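Local coordinates for fibronectin type-III domain-containing protein (Caldanaerobacter subterraneus subsp. tengcongensis, PDB 7JGU), which contributes one fibronectin type III-like beta-sandwich domain, known for extreme thermal stability in its natural form, to a much longer protein whose function is not established, at residues Leu24-Thr29 with Phe69-Val74; Glu36-Ser41 with Ser80-Ala85. All blocks are in the same frame, centred on the assembly; numbering follows the deposited sequence. Where two conformers were deposited one is given.

Interaction 1. Residues Leu24-Thr29 with Phe69-Val74; sequences LTWSET and FALIAV. Unlike the reference sequence in segment 24-29: Thr25 (reference Arg). Unlike the reference sequence in segment 69-74: Ile72 (reference Arg).
Leu71 packs against one face of the Trp26 indole with both methyls turned to it. Leu71 CD1 lies over the centre of the Trp26 six-membered ring, 4.0 Å from its centroid and 8° off the normal, a nearly perpendicular CH-pi contact; Leu71 CD2 sits nearer the root of the side chain, 3.6 Å from Trp26 CG. The indole lies flat against the leucine because its CG takes the position between backbone N and carbonyl carbon (chi1 54°), which swings the ring back toward Leu24, whose CB meets its edge in plane. At Leu24 and Phe69 the roles are exchanged: the leucine comes from strand 21-25 and the ring from strand 66-75. Leu24 CD2 reaches 3.8 Å from Phe69 CG, over the face but offset toward the rim, while Leu24 CD1 runs out along the ring to Phe69 CE2 at 4.0 Å. This is the hydrophobic core of the fibronectin type III sandwich, two facing sheets meeting through apolar side chains, with Ile37 and Val12 packed alongside. An alanine in place of Trp26 would probably open a large gap beside Leu71, leaving CD1 without its ring face and CD2 without Trp26 CG. Past the strand's end, Thr29 points CG2 at Ala73 CB, 3.9 Å away. Thr29 OG1 turns back to donate to Ser27 O (3.0 Å), approaching from above the carbonyl plane.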
ATOM      1  N   LEU A  24      -0.916   3.638   5.042  1.00 10.47           N
ATOM      2  CA  LEU A  24       0.079   3.441   3.997  1.00 10.45           C
ATOM      3  C   LEU A  24       0.375   4.772   3.327  1.00 10.36           C
ATOM      4  O   LEU A  24      -0.534   5.544   3.045  1.00 10.62           O
ATOM      5  CB  LEU A  24      -0.485   2.492   2.939  1.00 10.37           C
ATOM      6  CG  LEU A  24      -0.451   1.007   3.274  1.00 12.83           C
ATOM      7  CD1 LEU A  24      -1.078   0.694   4.621  1.00 15.05           C
ATOM      8  CD2 LEU A  24      -1.112   0.207   2.172  1.00 14.38           C
ATOM      9  N   THR A  25       1.646   5.022   3.045  0.51 10.74           N
ATOM     10  CA  THR A  25       2.012   6.224   2.320  0.51 10.81           C
ATOM     11  C   THR A  25       3.170   5.911   1.390  0.51  8.07           C
ATOM     12  O   THR A  25       3.921   4.953   1.592  0.51  8.38           O
ATOM     13  CB  THR A  25       2.379   7.381   3.247  0.51 13.95           C
ATOM     14  OG1 THR A  25       2.394   8.590   2.484  0.51 16.62           O
ATOM     15  CG2 THR A  25       3.742   7.172   3.844  0.51 13.97           C
ATOM     16  N   TRP A  26       3.302   6.727   0.355  1.00 10.16           N
ATOM     17  CA  TRP A  26       4.333   6.511  -0.648  1.00 10.89           C
ATOM     18  C   TRP A  26       4.617   7.836  -1.342  1.00 12.21           C
ATOM     19  O   TRP A  26       3.878   8.810  -1.212  1.00 13.52           O
ATOM     20  CB  TRP A  26       3.926   5.423  -1.665  1.00 11.05           C
ATOM     21  CG  TRP A  26       2.606   5.698  -2.293  1.00 10.48           C
ATOM     22  CD1 TRP A  26       2.366   6.427  -3.419  1.00 11.05           C
ATOM     23  CD2 TRP A  26       1.319   5.279  -1.816  1.00  9.85           C
ATOM     24  NE1 TRP A  26       1.037   6.493  -3.660  1.00 11.98           N
ATOM     25  CE2 TRP A  26       0.362   5.783  -2.710  1.00 11.04           C
ATOM     26  CE3 TRP A  26       0.891   4.530  -0.719  1.00 10.68           C
ATOM     27  CZ2 TRP A  26      -0.991   5.583  -2.547  1.00 12.03           C
ATOM     28  CZ3 TRP A  26      -0.451   4.317  -0.570  1.00 11.56           C
ATOM     29  CH2 TRP A  26      -1.380   4.854  -1.462  1.00 12.01           C
ATOM     30  N   SER A  27       5.686   7.840  -2.123  0.66 12.91           N
ATOM     31  CA  SER A  27       6.088   9.071  -2.782  0.66 14.85           C
ATOM     32  C   SER A  27       5.280   9.311  -4.055  0.66 11.62           C
ATOM     33  O   SER A  27       4.771   8.392  -4.685  0.66 12.25           O
ATOM     34  CB  SER A  27       7.564   9.005  -3.145  0.66 22.04           C
ATOM     35  OG  SER A  27       7.769   8.022  -4.143  0.66 25.33           O
ATOM     36  N   GLU A  28       5.206  10.578  -4.447  1.00 12.53           N
ATOM     37  CA  GLU A  28       4.681  10.918  -5.757  1.00 13.53           C
ATOM     38  C   GLU A  28       5.554  10.230  -6.795  1.00 12.38           C
ATOM     39  O   GLU A  28       6.770  10.177  -6.657  1.00 13.49           O
ATOM     40  CB  GLU A  28       4.733  12.428  -5.937  1.00 16.14           C
ATOM     41  CG  GLU A  28       3.979  12.903  -7.149  1.00 20.55           C
ATOM     42  CD  GLU A  28       3.812  14.411  -7.196  1.00 26.78           C
ATOM     43  OE1 GLU A  28       3.245  14.893  -8.187  1.00 29.22           O
ATOM     44  OE2 GLU A  28       4.240  15.106  -6.247  1.00 28.74           O
ATOM     45  N   THR A  29       4.931   9.696  -7.834  1.00 13.31           N
ATOM     46  CA  THR A  29       5.578   8.794  -8.770  1.00 11.74           C
ATOM     47  C   THR A  29       5.412   9.301 -10.196  1.00 12.30           C
ATOM     48  O   THR A  29       4.294   9.551 -10.643  1.00 13.49           O
ATOM     49  CB  THR A  29       4.970   7.404  -8.607  1.00 13.16           C
ATOM     50  OG1 THR A  29       5.133   6.956  -7.252  1.00 14.26           O
ATOM     51  CG2 THR A  29       5.598   6.411  -9.528  1.00 14.37           C
ATOM     52  N   PHE A  69       1.940  -5.307   2.525  1.00 11.23           N
ATOM     53  CA  PHE A  69       1.184  -4.764   1.410  1.00 11.10           C
ATOM     54  C   PHE A  69       2.070  -4.628   0.190  1.00 11.17           C
ATOM     55  O   PHE A  69       3.269  -4.439   0.306  1.00 12.17           O
ATOM     56  CB  PHE A  69       0.592  -3.397   1.762  1.00 11.34           C
ATOM     57  CG  PHE A  69      -0.330  -3.432   2.944  1.00 12.84           C
ATOM     58  CD1 PHE A  69      -1.659  -3.762   2.777  1.00 14.44           C
ATOM     59  CD2 PHE A  69       0.138  -3.195   4.228  1.00 14.36           C
ATOM     60  CE1 PHE A  69      -2.512  -3.828   3.866  1.00 17.47           C
ATOM     61  CE2 PHE A  69      -0.717  -3.261   5.313  1.00 15.46           C
ATOM     62  CZ  PHE A  69      -2.034  -3.565   5.127  1.00 17.68           C
ATOM     63  N   ALA A  70       1.447  -4.704  -0.975  1.00 10.70           N
ATOM     64  CA  ALA A  70       2.098  -4.493  -2.260  1.00 10.94           C
ATOM     65  C   ALA A  70       1.435  -3.311  -2.946  1.00 10.88           C
ATOM     66  O   ALA A  70       0.226  -3.128  -2.860  1.00 12.98           O
ATOM     67  CB  ALA A  70       2.029  -5.726  -3.143  1.00 12.21           C
ATOM     68  N   LEU A  71       2.238  -2.503  -3.614  1.00 10.42           N
ATOM     69  CA  LEU A  71       1.804  -1.264  -4.238  1.00  9.91           C
ATOM     70  C   LEU A  71       2.330  -1.215  -5.656  1.00 10.42           C
ATOM     71  O   LEU A  71       3.469  -1.601  -5.910  1.00 10.86           O
ATOM     72  CB  LEU A  71       2.399  -0.102  -3.459  1.00 11.17           C
ATOM     73  CG  LEU A  71       2.162   1.302  -3.964  1.00 11.72           C
ATOM     74  CD1 LEU A  71       0.730   1.749  -3.755  1.00 14.31           C
ATOM     75  CD2 LEU A  71       3.116   2.256  -3.244  1.00 13.25           C
ATOM     76  N   ILE A  72       1.474  -0.759  -6.571  0.58  9.17           N
ATOM     77  CA  ILE A  72       1.872  -0.429  -7.934  0.58  9.07           C
ATOM     78  C   ILE A  72       1.372   0.962  -8.282  0.58 10.63           C
ATOM     79  O   ILE A  72       0.375   1.447  -7.736  0.58 10.37           O
ATOM     80  CB  ILE A  72       1.355  -1.419  -8.988  0.58 11.08           C
ATOM     81  CG1 ILE A  72      -0.095  -1.825  -8.707  0.58 11.64           C
ATOM     82  CG2 ILE A  72       2.230  -2.623  -9.006  0.58 12.61           C
ATOM     83  CD1 ILE A  72      -0.817  -2.426  -9.913  0.58 13.80           C
ATOM     84  N   ALA A  73       2.053   1.583  -9.244  1.00 12.66           N
ATOM     85  CA  ALA A  73       1.572   2.792  -9.893  1.00 12.45           C
ATOM     86  C   ALA A  73       1.081   2.391 -11.279  1.00 13.35           C
ATOM     87  O   ALA A  73       1.649   1.504 -11.908  1.00 15.51           O
ATOM     88  CB  ALA A  73       2.696   3.804 -10.032  1.00 13.62           C
ATOM     89  N   VAL A  74       0.049   3.078 -11.764  1.00 13.04           N
ATOM     90  CA  VAL A  74      -0.618   2.684 -13.002  1.00 14.46           C
ATOM     91  C   VAL A  74      -0.893   3.914 -13.854  1.00 15.04           C
ATOM     92  O   VAL A  74      -1.241   4.983 -13.343  1.00 16.31           O
ATOM     93  CB  VAL A  74      -1.943   1.969 -12.682  1.00 15.88           C
ATOM     94  CG1 VAL A  74      -2.543   1.385 -13.942  1.00 18.92           C
ATOM     95  CG2 VAL A  74      -1.746   0.886 -11.634  1.00 18.34           C
TER

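Interaction 2. Residues Glu36-Ser41 with Ser80-Ala85; sequences EIYLVS and SNFVTA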
ATOM      1  N   GLU A  36      -2.495   1.239  -6.898  0.55 10.68           N
ATOM      2  CA  GLU A  36      -3.308   0.117  -6.459  0.55  9.65           C
ATOM      3  C   GLU A  36      -2.573  -0.634  -5.365  0.55  9.91           C
ATOM      4  O   GLU A  36      -1.373  -0.884  -5.477  0.55 10.13           O
ATOM      5  CB  GLU A  36      -3.637  -0.822  -7.619  0.55 13.27           C
ATOM      6  CG  GLU A  36      -4.803  -1.753  -7.358  0.55 13.67           C
ATOM      7  CD  GLU A  36      -5.420  -2.324  -8.614  0.55 16.45           C
ATOM      8  OE1 GLU A  36      -5.066  -1.891  -9.733  0.55 17.22           O
ATOM      9  OE2 GLU A  36      -6.272  -3.221  -8.478  0.55 19.25           O
ATOM     10  N   ILE A  37      -3.295  -0.961  -4.308  1.00 11.01           N
ATOM     11  CA  ILE A  37      -2.760  -1.601  -3.125  1.00 11.10           C
ATOM     12  C   ILE A  37      -3.352  -2.984  -2.987  1.00 10.43           C
ATOM     13  O   ILE A  37      -4.564  -3.170  -3.122  1.00 11.15           O
ATOM     14  CB  ILE A  37      -3.146  -0.771  -1.884  1.00 13.65           C
ATOM     15  CG1 ILE A  37      -2.702   0.679  -2.033  1.00 17.95           C
ATOM     16  CG2 ILE A  37      -2.634  -1.439  -0.621  1.00 16.04           C
ATOM     17  CD1 ILE A  37      -3.432   1.603  -1.068  1.00 19.69           C
ATOM     18  N   TYR A  38      -2.496  -3.923  -2.612  1.00 10.73           N
ATOM     19  CA  TYR A  38      -2.856  -5.309  -2.364  1.00 10.67           C
ATOM     20  C   TYR A  38      -2.359  -5.725  -0.990  1.00 11.97           C
ATOM     21  O   TYR A  38      -1.321  -5.263  -0.524  1.00 12.38           O
ATOM     22  CB  TYR A  38      -2.210  -6.229  -3.399  1.00 12.48           C
ATOM     23  CG  TYR A  38      -2.621  -5.904  -4.814  1.00 13.38           C
ATOM     24  CD1 TYR A  38      -1.999  -4.883  -5.510  1.00 14.73           C
ATOM     25  CD2 TYR A  38      -3.630  -6.613  -5.440  1.00 14.42           C
ATOM     26  CE1 TYR A  38      -2.378  -4.574  -6.796  1.00 18.65           C
ATOM     27  CE2 TYR A  38      -4.015  -6.317  -6.744  1.00 16.65           C
ATOM     28  CZ  TYR A  38      -3.381  -5.293  -7.411  1.00 19.12           C
ATOM     29  OH  TYR A  38      -3.726  -4.985  -8.701  1.00 24.14           O
ATOM     30  N   LEU A  39      -3.097  -6.631  -0.367  1.00 11.67           N
ATOM     31  CA  LEU A  39      -2.659  -7.328   0.824  1.00 12.64           C
ATOM     32  C   LEU A  39      -1.915  -8.586   0.408  1.00 12.07           C
ATOM     33  O   LEU A  39      -2.394  -9.354  -0.426  1.00 14.16           O
ATOM     34  CB  LEU A  39      -3.885  -7.716   1.645  1.00 14.66           C
ATOM     35  CG  LEU A  39      -3.584  -8.534   2.889  1.00 17.54           C
ATOM     36  CD1 LEU A  39      -2.847  -7.684   3.889  1.00 19.27           C
ATOM     37  CD2 LEU A  39      -4.861  -9.083   3.496  1.00 21.84           C
ATOM     38  N   VAL A  40      -0.754  -8.806   0.992  1.00 12.21           N
ATOM     39  CA  VAL A  40       0.001 -10.032   0.777  1.00 14.46           C
ATOM     40  C   VAL A  40      -0.503 -11.024   1.821  1.00 17.62           C
ATOM     41  O   VAL A  40      -0.263 -10.856   3.015  1.00 22.15           O
ATOM     42  CB  VAL A  40       1.507  -9.780   0.891  1.00 16.59           C
ATOM     43  CG1 VAL A  40       2.275 -11.027   0.543  1.00 20.29           C
ATOM     44  CG2 VAL A  40       1.913  -8.629  -0.014  1.00 17.85           C
ATOM     45  N   SER A  41      -1.260 -12.017   1.370  1.00 19.69           N
ATOM     46  CA  SER A  41      -1.951 -12.949   2.252  1.00 23.30           C
ATOM     47  C   SER A  41      -1.777 -14.338   1.666  1.00 24.01           C
ATOM     48  O   SER A  41      -2.079 -14.557   0.494  1.00 23.92           O
ATOM     49  CB  SER A  41      -3.431 -12.575   2.312  1.00 28.61           C
ATOM     50  OG  SER A  41      -4.225 -13.626   2.800  1.00 33.37           O
ATOM     51  N   SER A  80       3.577  -0.057 -13.120  1.00 16.55           N
ATOM     52  CA  SER A  80       4.957  -0.223 -12.706  1.00 16.00           C
ATOM     53  C   SER A  80       5.157  -1.623 -12.129  1.00 15.96           C
ATOM     54  O   SER A  80       4.227  -2.413 -12.022  1.00 18.02           O
ATOM     55  CB  SER A  80       5.263   0.785 -11.598  1.00 14.88           C
ATOM     56  OG  SER A  80       4.562   0.452 -10.393  1.00 13.33           O
ATOM     57  N   ASN A  81       6.394  -1.932 -11.732  0.70 15.26           N
ATOM     58  CA  ASN A  81       6.613  -3.111 -10.902  0.70 15.15           C
ATOM     59  C   ASN A  81       6.026  -2.906  -9.499  0.70 13.00           C
ATOM     60  O   ASN A  81       5.739  -1.782  -9.074  0.70 12.81           O
ATOM     61  CB  ASN A  81       8.107  -3.424 -10.783  0.70 22.25           C
ATOM     62  CG  ASN A  81       8.663  -4.104 -12.023  0.70 27.79           C
ATOM     63  OD1 ASN A  81       7.955  -4.300 -13.016  0.70 27.46           O
ATOM     64  ND2 ASN A  81       9.940  -4.463 -11.974  0.70 31.23           N
ATOM     65  N   PHE A  82       5.856  -4.010  -8.778  1.00 13.70           N
ATOM     66  CA  PHE A  82       5.350  -3.986  -7.418  1.00 13.25           C
ATOM     67  C   PHE A  82       6.447  -3.664  -6.409  1.00 14.12           C
ATOM     68  O   PHE A  82       7.593  -4.105  -6.549  1.00 16.71           O
ATOM     69  CB  PHE A  82       4.828  -5.372  -7.036  1.00 14.45           C
ATOM     70  CG  PHE A  82       3.519  -5.734  -7.654  1.00 14.67           C
ATOM     71  CD1 PHE A  82       2.331  -5.322  -7.084  1.00 16.32           C
ATOM     72  CD2 PHE A  82       3.474  -6.517  -8.788  1.00 16.59           C
ATOM     73  CE1 PHE A  82       1.115  -5.665  -7.658  1.00 18.47           C
ATOM     74  CE2 PHE A  82       2.273  -6.866  -9.349  1.00 20.20           C
ATOM     75  CZ  PHE A  82       1.090  -6.445  -8.776  1.00 20.71           C
ATOM     76  N   VAL A  83       6.062  -2.950  -5.354  1.00 12.58           N
ATOM     77  CA  VAL A  83       6.915  -2.723  -4.191  0.55 14.73           C
ATOM     78  C   VAL A  83       6.117  -3.104  -2.958  1.00 12.51           C
ATOM     79  O   VAL A  83       4.899  -2.966  -2.933  1.00 13.01           O
ATOM     80  CB  VAL A  83       7.418  -1.273  -4.089  0.55 17.45           C
ATOM     81  CG1 VAL A  83       8.152  -0.927  -5.338  0.55 19.16           C
ATOM     82  CG2 VAL A  83       6.280  -0.307  -3.864  0.55 19.32           C
ATOM     83  N   THR A  84       6.804  -3.611  -1.941  1.00 13.62           N
ATOM     84  CA  THR A  84       6.130  -4.052  -0.725  1.00 13.43           C
ATOM     85  C   THR A  84       6.645  -3.328   0.508  1.00 12.50           C
ATOM     86  O   THR A  84       7.750  -2.792   0.527  1.00 14.79           O
ATOM     87  CB  THR A  84       6.219  -5.574  -0.514  1.00 16.63           C
ATOM     88  OG1 THR A  84       7.594  -5.954  -0.370  1.00 19.97           O
ATOM     89  CG2 THR A  84       5.574  -6.334  -1.662  1.00 20.20           C
ATOM     90  N   ALA A  85       5.823  -3.354   1.550  1.00 12.52           N
ATOM     91  CA  ALA A  85       6.178  -2.779   2.836  1.00 12.73           C
ATOM     92  C   ALA A  85       5.317  -3.454   3.890  1.00 12.60           C
ATOM     93  O   ALA A  85       4.240  -3.964   3.590  1.00 13.20           O
ATOM     94  CB  ALA A  85       5.953  -1.270   2.867  1.00 13.20           C
TER
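Tyr38 and Phe82 form an aromatic pair, with the edge of the phenylalanine directed toward the tyrosine face. The planes stand at 71° and the centroids are 5.7 Å apart, so the geometry is edge-to-face but offset. The touching is done by one corner of Phe82: Phe82 CE1 lies 3.8 Å from Tyr38 CE1 and 3.9 Å from Tyr38 CD1, meeting the tyrosine ring obliquely. Each ring sits beside its own backbone N, with CG anti to the carbonyl carbon (chi1 -60° in Tyr38, -75° in Phe82), which brings the two side chains together at about a right angle. Their strands are not neighbours in the four-stranded sheet; strand 66-75 runs between them, and the pair reaches across it, with Ile72, which replaces the arginine of the reference sequence, touching Phe82. Tyr45, from the outer strand 44-51, adds a second edge-to-face partner for Phe82, extending the aromatic patch on this outer face of the fibronectin type III sandwich. Among polar contacts, Ser80 OG donates to Asn81 O over 2.8 Å, tilted from the carbonyl plane, and also accepts from the backbone N of Ala73. That ties down the stretch leading to Phe82. A pentaethylene glycol, probably from the crystallisation liquor, lies beside Tyr38. Between the segments themselves the touching is apolar and aromatic, so dispersion and ring electrostatics probably carry this small surface contact.

After strand 11-15 the chain runs through strand 21-25 and Trp26 to Thr29, then enters strand 34-41 in the other sheet. Strand 66-75 closes interaction 1, a loop of 39 intervening residues; strand 78-88 closes interaction 2 across 38. Because Glu36-Ser41 lies inside the first loop and Ser80-Ala85 beyond it, the two closures cross instead of nesting. Interaction 1 joins the two sheets through the core, whereas interaction 2 spans the outer face of the four-stranded sheet. Strand 66-75 carries one side of interaction 1 and lies between the strands of interaction 2: backbone pairs such as Leu71 N to Val83 O, a probable hydrogen bond of 2.8 Å, lock it to strand 78-88.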